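PDB 3T8R: staphylococcus aureus CymR from Staphylococcus aureus, which probably acts as a dimeric Rrf2-type transcriptional regulator that senses oxidation through a thiol and controls stress resistance and the oxidative response. Local coordinates for residues G27-L31 against K32-E36. Numbering follows the deposited sequence.
Sequences GCISL and KSIAE
S30 caps the helix that starts at L31: its OG accepts the amide hydrogen of S33, with S30 OG to S33 N 2.9 Å and an N-H...O angle of 146°. The hydroxyl gets there because chi1, at 63°, sets it between the backbone N and the carbonyl carbon, from where it reaches S33 N. S33 replies from within the helix. Its own OG donates to S30 O at 3.2 Å, and the same carbonyl oxygen takes the nearly straight bond from I34 N. Both donors come to that oxygen from one face of the carbonyl plane, each tilted about 20° out of it; S33 N adds a weak third bond. One residue further along, A35 N bonds to L31 O at 2.9 Å.

This is an N-cap at a strand-to-helix junction in the winged helix-turn-helix domain of an Rrf2-type regulator. Strand 29-30 pairs with 67-70 through I29 and Y68, and helix 31-37 leads on to helix 42-54, where L31 packs on L45 and V49.

Before the cap, I29 turns its CG2 branch, anti to the backbone N, toward S33 and I34, while CG1 leads away. I29 CG2 rests 3.5 Å from I34 CG1, the two isoleucine side chains crossing at about a right angle, and 3.1 Å from S33 OG. Helix 8-21 meets this apolar pair, L20 touching I29 and L16 touching I34.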
loop_
_atom_site.group_PDB
_atom_site.type_symbol
_atom_site.label_atom_id
_atom_site.label_comp_id
_atom_site.label_asym_id
_atom_site.label_seq_id
_atom_site.Cartn_x
_atom_site.Cartn_y
_atom_site.Cartn_z
ATOM N N GLY A 27 16.111 12.575 -29.159
ATOM C CA GLY A 27 17.460 12.694 -28.644
ATOM C C GLY A 27 17.542 12.295 -27.185
ATOM O O GLY A 27 16.915 11.320 -26.768
ATOM N N CYS A 28 18.289 13.059 -26.397
ATOM C CA CYS A 28 18.615 12.627 -25.046
ATOM C C CYS A 28 18.382 13.661 -23.955
ATOM O O CYS A 28 18.248 14.857 -24.218
ATOM C CB CYS A 28 20.068 12.161 -24.995
ATOM S SG CYS A 28 20.414 10.819 -26.139
ATOM N N ILE A 29 18.329 13.171 -22.722
ATOM C CA ILE A 29 18.292 14.026 -21.555
ATOM C C ILE A 29 19.497 13.688 -20.691
ATOM O O ILE A 29 19.787 12.514 -20.446
ATOM C CB ILE A 29 17.014 13.812 -20.741
ATOM C CG1 ILE A 29 15.784 13.935 -21.643
ATOM C CG2 ILE A 29 16.929 14.821 -19.600
ATOM C CD1 ILE A 29 15.700 15.265 -22.367
ATOM N N SER A 30 20.213 14.714 -20.246
ATOM C CA SER A 30 21.389 14.495 -19.414
ATOM C C SER A 30 20.968 13.993 -18.049
ATOM O O SER A 30 19.921 14.386 -17.528
ATOM C CB SER A 30 22.203 15.782 -19.266
ATOM O OG SER A 30 21.453 16.778 -18.600
ATOM N N LEU A 31 21.778 13.115 -17.472
ATOM C CA LEU A 31 21.553 12.693 -16.099
ATOM C C LEU A 31 21.567 13.925 -15.224
ATOM O O LEU A 31 20.748 14.074 -14.315
ATOM C CB LEU A 31 22.649 11.736 -15.635
ATOM C CG LEU A 31 22.365 10.252 -15.858
ATOM C CD1 LEU A 31 23.087 9.425 -14.804
ATOM C CD2 LEU A 31 20.874 9.994 -15.798
ATOM N N LYS A 32 22.506 14.816 -15.515
ATOM C CA LYS A 32 22.638 16.046 -14.744
ATOM C C LYS A 32 21.324 16.821 -14.683
ATOM O O LYS A 32 20.920 17.284 -13.616
ATOM C CB LYS A 32 23.748 16.922 -15.320
ATOM C CG LYS A 32 23.900 18.263 -14.629
ATOM C CD LYS A 32 25.246 18.897 -14.949
ATOM C CE LYS A 32 25.552 18.814 -16.431
ATOM N NZ LYS A 32 26.866 19.434 -16.768
ATOM N N SER A 33 20.648 16.949 -15.820
ATOM C CA SER A 33 19.407 17.717 -15.855
ATOM C C SER A 33 18.260 17.016 -15.101
ATOM O O SER A 33 17.498 17.661 -14.401
ATOM C CB SER A 33 19.011 18.081 -17.290
ATOM O OG SER A 33 18.247 17.058 -17.901
ATOM N N ILE A 34 18.164 15.696 -15.219
ATOM C CA ILE A 34 17.142 14.945 -14.492
ATOM C C ILE A 34 17.341 15.023 -12.980
ATOM O O ILE A 34 16.385 15.244 -12.228
ATOM C CB ILE A 34 17.098 13.463 -14.937
ATOM C CG1 ILE A 34 16.703 13.374 -16.409
ATOM C CG2 ILE A 34 16.100 12.679 -14.090
ATOM C CD1 ILE A 34 17.097 12.075 -17.078
ATOM N N ALA A 35 18.581 14.849 -12.529
ATOM C CA ALA A 35 18.894 14.923 -11.107
ATOM C C ALA A 35 18.525 16.296 -10.564
ATOM O O ALA A 35 17.896 16.417 -9.514
ATOM C CB ALA A 35 20.374 14.633 -10.861
ATOM N N GLU A 36 18.929 17.330 -11.290
ATOM C CA GLU A 36 18.628 18.690 -10.884
ATOM C C GLU A 36 17.126 18.907 -10.855
ATOM O O GLU A 36 16.601 19.430 -9.879
ATOM C CB GLU A 36 19.331 19.699 -11.797
ATOM C CG GLU A 36 20.764 19.973 -11.358
ATOM C CD GLU A 36 21.615 20.645 -12.420
ATOM O OE1 GLU A 36 21.108 20.904 -13.534
ATOM O OE2 GLU A 36 22.800 20.908 -12.134
#